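Tlr1789 protein (Thermosynechococcus elongatus, PDB 2X8X) probably takes part in inserting beta-barrel proteins into the cyanobacterial outer membrane, and this fragment holds its three N-terminal POTRA domains. Local coordinates at residues A[17-22]-A[50-55]; A[74-79]-A[107-112]; A[24-29]-A[45-50]. All blocks are in the same frame, centred on the assembly; numbering follows the deposited sequence.

Contacts 3, 1 and 2 run from inside the first POTRA domain to its joint with the second. Contact 3 pairs the end of helix 17-26 with the end of helix 37-48, and along the chain it is nested inside the loop that contact 1 closes. Contact 1 sets the start of helix 17-26 on the turn into strand 53-63; its centre lies about 9 Å from that of contact 3, and the two share T50. Contact 2 follows in series, about 9 Å from contact 1 and 16 Å from contact 3 between centres. It starts from strand 66-75, the sheet neighbour of 53-63, and N108 and R110 bond back to T50 and A49, tying the two domains together.

Contact 1 (A[17-22]-A[50-55]); sequences PELEQL and TGFFAD
L19 sets one methyl on each of two neighbouring phenylalanines, F52 and F53, at the edge of the first POTRA domain, where helix 17-26 meets the turn leading into strand 53-63. The CD2 branch comes down on one face of the F52 ring, a CH-pi contact in which CD2 sits 3.6 Å from the centroid of the F52 ring and only 15° off its normal. The other branch leans toward the second ring, with L19 CD1 3.8 Å from F53 CE1. CG anti to the carbonyl carbon (chi1 -78°) points the fork at the two rings; from there CD1 runs on extended to F53 while CD2 turns to F52. One turn later L22 crosses F52 at about a right angle, putting its CD2 3.5 Å from F52 CD2. That same methyl, L22 CD2, also touches T50, 3.9 Å from T50 CG2, in a direction roughly square to its approach to the ring. G51, with positive phi, is where the chain leaves helical geometry, and farther on A54 and D55 both face R74 in a classic beta bulge. The phenylalanines pack on each other as well: F52 CB stands 3.8 Å above the plane of the F53 ring, displaced toward its rim.

Contact 2 (A[74-79]-A[107-112]); sequences RPYPVL and LNLREL
L107 and P77 supply the one hydrogen bond between 74-79 and 107-112: L107 N donates to P77 O at 2.9 Å, with an N-H...O angle of 164°. L107 O fares differently: it lies at the edge of the Y76 ring, 3.6 Å from Y76 CD2, and has no hydrogen-bond partner in the model although the contact buries it. N108 is the N-cap of helix 109-125: its OD1 accepts from E111 N at 3.2 Å and, weakly, from R110 N. CG anti to the backbone N (chi1 -176°) carries the N108 amide toward the first domain, where ND2 donates to T50 O while OD1 caps the helix. This is the joint between POTRA domains, 74-79 leading from strand 66-75 of the first to strand 81-85 of the second, where V139 and V145 extend the packing round L107. The apolar contacts form two groups. In one, Y76 and L109 cross at about a right angle, the leucine lying against a face of the ring: L109 CG is 3.7 Å from Y76 CE2, and L109 CD1 reaches the phenol oxygen, 3.4 Å from Y76 OH. In the other, L107 CB packs 4.0 Å from Y76 CB and 4.2 Å from L79 CB.

Contact 3 (A[24-29]-A[45-50]); sequences YQVIST and NAIFAT
I47 meets both V26 and I27 where the two helices of the first POTRA domain, 17-26 and 37-48, come together over its sheet. At CB the isoleucine divides. CG1 lies anti to the carbonyl carbon (chi1 -63°), a setting that carries the longer branch in toward the end of helix 17-26. I47 CG1 meets two methyls on the same flank, 3.8 Å from V26 CG2 and 3.5 Å from I27 CG2. One bond further, at the tip, I47 CD1 comes to 3.3 Å from I27 CG2, tighter than ordinary van der Waals contact. The two isoleucines run side by side and point the same way, whereas V26 crosses I47 at about a right angle. F71 of strand 66-75 touches both isoleucines from the sheet, which places this pair in the layer between helices and sheet. V26 also reaches residues before and after I47 in the chain: its carbonyl O rests 3.8 Å from A46 CB, and V26 CG1 is 3.9 Å from T50 CG2. The backbone oxygen of I47 takes two donors from T50, the amide N and the hydroxyl, and the hydroxyl bond holds the T50 side chain in its rotation; T50 OG1 donates to I47 O at 2.7 Å, lying in the carbonyl plane.

Contact 1 (A[17-22]-A[50-55])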
# COMPACT_ATOMS: atom_id res chain seq x y z
N PRO A 17 -16.15 -9.57 -23.02
CA PRO A 17 -16.11 -8.78 -24.27
C PRO A 17 -15.42 -7.41 -24.10
O PRO A 17 -14.52 -7.07 -24.88
CB PRO A 17 -17.59 -8.61 -24.66
CG PRO A 17 -18.37 -9.51 -23.71
CD PRO A 17 -17.53 -9.77 -22.52
N GLU A 18 -15.81 -6.69 -23.05
CA GLU A 18 -15.19 -5.42 -22.68
C GLU A 18 -13.64 -5.45 -22.79
O GLU A 18 -13.01 -4.56 -23.39
CB GLU A 18 -15.66 -5.04 -21.27
N LEU A 19 -13.03 -6.51 -22.28
CA LEU A 19 -11.56 -6.65 -22.23
C LEU A 19 -10.93 -7.17 -23.50
O LEU A 19 -9.74 -7.00 -23.72
CB LEU A 19 -11.15 -7.62 -21.13
CG LEU A 19 -11.15 -7.12 -19.70
CD1 LEU A 19 -10.66 -8.30 -18.79
CD2 LEU A 19 -10.38 -5.75 -19.51
N GLU A 20 -11.70 -7.88 -24.29
CA GLU A 20 -11.15 -8.57 -25.44
C GLU A 20 -10.76 -7.59 -26.54
O GLU A 20 -9.76 -7.78 -27.23
CB GLU A 20 -12.15 -9.62 -25.97
CG GLU A 20 -11.56 -10.46 -27.09
CD GLU A 20 -12.55 -11.40 -27.69
OE1 GLU A 20 -13.58 -11.71 -27.03
OE2 GLU A 20 -12.28 -11.84 -28.84
N GLN A 21 -11.53 -6.52 -26.69
CA GLN A 21 -11.11 -5.44 -27.61
C GLN A 21 -9.79 -4.80 -27.13
O GLN A 21 -8.88 -4.54 -27.92
CB GLN A 21 -12.22 -4.40 -27.78
CG GLN A 21 -13.40 -4.86 -28.72
CD GLN A 21 -14.69 -5.18 -27.94
OE1 GLN A 21 -14.69 -5.19 -26.70
NE2 GLN A 21 -15.80 -5.42 -28.65
N LEU A 22 -9.66 -4.63 -25.81
CA LEU A 22 -8.41 -4.11 -25.22
C LEU A 22 -7.16 -4.91 -25.57
O LEU A 22 -6.15 -4.30 -25.89
CB LEU A 22 -8.53 -3.97 -23.70
CG LEU A 22 -7.28 -3.45 -23.00
CD1 LEU A 22 -7.09 -1.90 -23.22
CD2 LEU A 22 -7.38 -3.86 -21.53
N THR A 50 -1.50 -3.97 -18.81
CA THR A 50 -2.79 -3.24 -18.73
C THR A 50 -3.33 -3.31 -17.29
O THR A 50 -4.12 -2.48 -16.90
CB THR A 50 -3.85 -3.82 -19.64
OG1 THR A 50 -4.09 -5.19 -19.26
CG2 THR A 50 -3.46 -3.64 -21.20
N GLY A 51 -2.91 -4.34 -16.54
CA GLY A 51 -3.30 -4.46 -15.13
C GLY A 51 -4.54 -5.30 -14.87
O GLY A 51 -4.86 -5.50 -13.71
N PHE A 52 -5.18 -5.79 -15.93
CA PHE A 52 -6.40 -6.62 -15.76
C PHE A 52 -6.18 -8.13 -15.64
O PHE A 52 -7.15 -8.88 -15.44
CB PHE A 52 -7.37 -6.42 -16.96
CG PHE A 52 -7.96 -5.04 -17.07
CD1 PHE A 52 -9.00 -4.64 -16.23
CD2 PHE A 52 -7.47 -4.14 -18.03
CE1 PHE A 52 -9.55 -3.37 -16.31
CE2 PHE A 52 -8.01 -2.84 -18.16
CZ PHE A 52 -9.07 -2.46 -17.31
N PHE A 53 -4.95 -8.61 -15.80
CA PHE A 53 -4.77 -10.07 -16.01
C PHE A 53 -3.84 -10.70 -15.01
O PHE A 53 -2.75 -10.19 -14.78
CB PHE A 53 -4.30 -10.36 -17.46
CG PHE A 53 -5.21 -9.76 -18.49
CD1 PHE A 53 -6.40 -10.39 -18.84
CD2 PHE A 53 -4.89 -8.56 -19.10
CE1 PHE A 53 -7.27 -9.82 -19.77
CE2 PHE A 53 -5.75 -7.99 -20.03
CZ PHE A 53 -6.92 -8.61 -20.40
N ALA A 54 -4.30 -11.80 -14.41
CA ALA A 54 -3.43 -12.55 -13.51
C ALA A 54 -2.37 -13.34 -14.27
O ALA A 54 -1.31 -13.69 -13.69
CB ALA A 54 -4.28 -13.53 -12.64
N ASP A 55 -2.63 -13.67 -15.54
CA ASP A 55 -1.80 -14.59 -16.24
C ASP A 55 -2.06 -14.37 -17.73
O ASP A 55 -3.17 -14.03 -18.12
CB ASP A 55 -2.12 -16.06 -15.86
CG ASP A 55 -0.95 -17.00 -16.17
OD1 ASP A 55 0.03 -16.58 -16.86
OD2 ASP A 55 -1.00 -18.17 -15.75

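Contact 2 (A[74-79]-A[107-112])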
# COMPACT_ATOMS: atom_id res chain seq x y z
N ARG A 74 -6.13 -14.77 -18.35
CA ARG A 74 -6.87 -15.16 -17.14
C ARG A 74 -6.99 -13.82 -16.37
O ARG A 74 -6.00 -13.34 -15.82
CB ARG A 74 -6.06 -16.20 -16.31
CG ARG A 74 -6.82 -16.73 -15.12
CD ARG A 74 -6.00 -17.84 -14.37
NE ARG A 74 -6.04 -17.26 -13.06
CZ ARG A 74 -5.04 -16.94 -12.27
NH1 ARG A 74 -3.78 -17.31 -12.49
NH2 ARG A 74 -5.37 -16.31 -11.17
N PRO A 75 -8.11 -13.15 -16.53
CA PRO A 75 -8.36 -11.89 -15.91
C PRO A 75 -8.43 -12.04 -14.38
O PRO A 75 -8.75 -13.17 -13.86
CB PRO A 75 -9.75 -11.53 -16.39
CG PRO A 75 -9.97 -12.47 -17.68
CD PRO A 75 -9.21 -13.63 -17.39
N TYR A 76 -8.20 -10.94 -13.68
CA TYR A 76 -8.52 -10.93 -12.26
C TYR A 76 -10.06 -11.02 -12.22
O TYR A 76 -10.68 -10.72 -13.21
CB TYR A 76 -8.03 -9.64 -11.56
CG TYR A 76 -6.52 -9.51 -11.54
CD1 TYR A 76 -5.72 -10.39 -10.77
CD2 TYR A 76 -5.88 -8.51 -12.25
CE1 TYR A 76 -4.32 -10.31 -10.77
CE2 TYR A 76 -4.51 -8.42 -12.23
CZ TYR A 76 -3.73 -9.34 -11.49
OH TYR A 76 -2.32 -9.21 -11.50
N PRO A 77 -10.65 -11.44 -11.07
CA PRO A 77 -12.10 -11.57 -10.89
C PRO A 77 -12.74 -10.20 -10.94
O PRO A 77 -12.06 -9.17 -10.75
CB PRO A 77 -12.24 -12.06 -9.43
CG PRO A 77 -10.88 -12.47 -8.96
CD PRO A 77 -9.87 -11.83 -9.86
N VAL A 78 -14.06 -10.16 -11.15
CA VAL A 78 -14.81 -8.92 -10.97
C VAL A 78 -14.70 -8.54 -9.48
O VAL A 78 -14.84 -9.39 -8.60
CB VAL A 78 -16.29 -9.05 -11.40
CG1 VAL A 78 -17.10 -7.82 -10.98
CG2 VAL A 78 -16.36 -9.16 -12.95
N LEU A 79 -14.38 -7.28 -9.22
CA LEU A 79 -14.21 -6.85 -7.84
C LEU A 79 -15.54 -6.71 -7.10
O LEU A 79 -16.44 -5.94 -7.53
CB LEU A 79 -13.46 -5.48 -7.85
CG LEU A 79 -13.22 -4.91 -6.44
CD1 LEU A 79 -12.26 -5.84 -5.62
CD2 LEU A 79 -12.65 -3.51 -6.50
N LEU A 107 -11.27 -6.48 -11.66
CA LEU A 107 -10.29 -5.74 -10.84
C LEU A 107 -9.09 -5.41 -11.73
O LEU A 107 -8.63 -6.26 -12.54
CB LEU A 107 -9.86 -6.67 -9.70
CG LEU A 107 -8.55 -6.28 -8.98
CD1 LEU A 107 -8.74 -5.05 -8.08
CD2 LEU A 107 -8.22 -7.49 -8.20
N ASN A 108 -8.58 -4.19 -11.58
CA ASN A 108 -7.40 -3.74 -12.25
C ASN A 108 -6.37 -3.37 -11.17
O ASN A 108 -6.64 -2.56 -10.28
CB ASN A 108 -7.70 -2.56 -13.20
CG ASN A 108 -6.49 -2.16 -13.97
OD1 ASN A 108 -5.53 -1.59 -13.40
ND2 ASN A 108 -6.48 -2.44 -15.30
N LEU A 109 -5.20 -4.01 -11.20
CA LEU A 109 -4.22 -3.74 -10.15
C LEU A 109 -3.63 -2.35 -10.19
O LEU A 109 -3.21 -1.85 -9.17
CB LEU A 109 -3.12 -4.76 -10.14
CG LEU A 109 -3.41 -6.15 -9.55
CD1 LEU A 109 -2.09 -6.80 -9.16
CD2 LEU A 109 -4.32 -6.26 -8.36
N ARG A 110 -3.56 -1.70 -11.34
CA ARG A 110 -3.18 -0.27 -11.34
C ARG A 110 -4.21 0.60 -10.62
O ARG A 110 -3.84 1.46 -9.85
CB ARG A 110 -3.03 0.31 -12.76
CG ARG A 110 -2.16 -0.39 -13.70
CD ARG A 110 -2.26 0.51 -14.98
NE ARG A 110 -1.42 0.08 -16.08
CZ ARG A 110 -0.44 0.79 -16.63
NH1 ARG A 110 -0.19 2.03 -16.19
NH2 ARG A 110 0.29 0.26 -17.61
N GLU A 111 -5.50 0.42 -10.90
CA GLU A 111 -6.55 1.13 -10.18
C GLU A 111 -6.58 0.78 -8.66
O GLU A 111 -6.77 1.67 -7.81
CB GLU A 111 -7.93 0.81 -10.74
CG GLU A 111 -8.07 1.13 -12.29
CD GLU A 111 -9.48 0.72 -12.89
OE1 GLU A 111 -10.50 1.05 -12.24
OE2 GLU A 111 -9.58 0.09 -14.01
N LEU A 112 -6.38 -0.47 -8.32
CA LEU A 112 -6.21 -0.84 -6.92
C LEU A 112 -5.09 -0.10 -6.26
O LEU A 112 -5.22 0.31 -5.10
CB LEU A 112 -5.97 -2.32 -6.75
CG LEU A 112 -6.10 -2.82 -5.28
CD1 LEU A 112 -7.54 -2.91 -4.85
CD2 LEU A 112 -5.55 -4.26 -5.23

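Contact 3 (A[24-29]-A[45-50])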
# COMPACT_ATOMS: atom_id res chain seq x y z
N TYR A 24 -6.78 -6.88 -28.19
CA TYR A 24 -6.46 -6.64 -29.60
C TYR A 24 -5.80 -5.30 -29.82
O TYR A 24 -4.95 -5.18 -30.67
CB TYR A 24 -7.69 -6.70 -30.48
CG TYR A 24 -8.07 -8.11 -30.83
CD1 TYR A 24 -7.20 -8.92 -31.58
CD2 TYR A 24 -9.29 -8.64 -30.42
CE1 TYR A 24 -7.55 -10.23 -31.89
CE2 TYR A 24 -9.66 -9.95 -30.75
CZ TYR A 24 -8.78 -10.73 -31.47
OH TYR A 24 -9.12 -12.02 -31.76
N GLN A 25 -6.22 -4.28 -29.08
CA GLN A 25 -5.73 -2.91 -29.17
C GLN A 25 -4.24 -2.87 -28.77
O GLN A 25 -3.50 -2.15 -29.35
CB GLN A 25 -6.59 -2.10 -28.19
CG GLN A 25 -6.52 -0.57 -28.10
CD GLN A 25 -7.83 0.04 -27.45
OE1 GLN A 25 -8.41 -0.54 -26.51
NE2 GLN A 25 -8.28 1.20 -27.96
N VAL A 26 -3.81 -3.67 -27.79
CA VAL A 26 -2.46 -3.48 -27.21
C VAL A 26 -1.38 -4.37 -27.86
O VAL A 26 -0.21 -4.11 -27.74
CB VAL A 26 -2.44 -3.65 -25.65
CG1 VAL A 26 -3.50 -2.77 -24.98
CG2 VAL A 26 -2.72 -5.03 -25.28
N ILE A 27 -1.77 -5.43 -28.53
CA ILE A 27 -0.77 -6.32 -29.15
C ILE A 27 -0.41 -5.78 -30.54
O ILE A 27 -1.17 -4.99 -31.12
CB ILE A 27 -1.27 -7.78 -29.28
CG1 ILE A 27 -2.41 -7.86 -30.31
CG2 ILE A 27 -1.57 -8.37 -27.82
CD1 ILE A 27 -3.25 -9.16 -30.35
N SER A 28 0.74 -6.18 -31.07
CA SER A 28 1.06 -5.75 -32.40
C SER A 28 0.84 -6.87 -33.40
O SER A 28 0.80 -6.62 -34.59
CB SER A 28 2.49 -5.19 -32.48
OG SER A 28 3.40 -6.22 -32.05
N THR A 29 0.72 -8.11 -32.93
CA THR A 29 0.57 -9.26 -33.83
C THR A 29 -0.85 -9.29 -34.39
O THR A 29 -1.86 -9.29 -33.64
CB THR A 29 0.99 -10.61 -33.16
OG1 THR A 29 2.31 -10.49 -32.58
CG2 THR A 29 1.01 -11.71 -34.21
N ASN A 45 3.79 -9.21 -22.57
CA ASN A 45 4.15 -8.10 -21.64
C ASN A 45 3.17 -6.94 -21.73
O ASN A 45 2.71 -6.42 -20.72
CB ASN A 45 5.50 -7.51 -21.95
CG ASN A 45 6.63 -8.45 -21.74
OD1 ASN A 45 7.74 -8.19 -22.24
ND2 ASN A 45 6.41 -9.51 -21.01
N ALA A 46 2.85 -6.48 -22.93
CA ALA A 46 1.87 -5.36 -23.11
C ALA A 46 0.50 -5.65 -22.57
O ALA A 46 -0.15 -4.77 -22.00
CB ALA A 46 1.79 -4.93 -24.61
N ILE A 47 0.02 -6.86 -22.79
CA ILE A 47 -1.25 -7.25 -22.22
C ILE A 47 -1.20 -7.31 -20.72
O ILE A 47 -2.13 -6.86 -20.00
CB ILE A 47 -1.66 -8.65 -22.77
CG1 ILE A 47 -1.86 -8.60 -24.29
CG2 ILE A 47 -2.92 -9.09 -22.09
CD1 ILE A 47 -1.90 -10.01 -24.97
N PHE A 48 -0.12 -7.86 -20.19
CA PHE A 48 -0.00 -7.89 -18.74
C PHE A 48 0.06 -6.46 -18.16
O PHE A 48 -0.55 -6.21 -17.10
CB PHE A 48 1.19 -8.74 -18.31
CG PHE A 48 1.11 -9.17 -16.89
CD1 PHE A 48 0.42 -10.33 -16.54
CD2 PHE A 48 1.75 -8.44 -15.91
CE1 PHE A 48 0.36 -10.73 -15.18
CE2 PHE A 48 1.64 -8.77 -14.54
CZ PHE A 48 0.96 -9.97 -14.19
N ALA A 49 0.77 -5.53 -18.84
CA ALA A 49 0.91 -4.16 -18.34
C ALA A 49 -0.42 -3.43 -18.25
O ALA A 49 -0.46 -2.36 -17.65
CB ALA A 49 1.83 -3.33 -19.19
N THR A 50 -1.50 -3.97 -18.81
CA THR A 50 -2.79 -3.24 -18.73
C THR A 50 -3.33 -3.31 -17.29
O THR A 50 -4.12 -2.48 -16.90
CB THR A 50 -3.85 -3.82 -19.64
OG1 THR A 50 -4.09 -5.19 -19.26
CG2 THR A 50 -3.46 -3.64 -21.20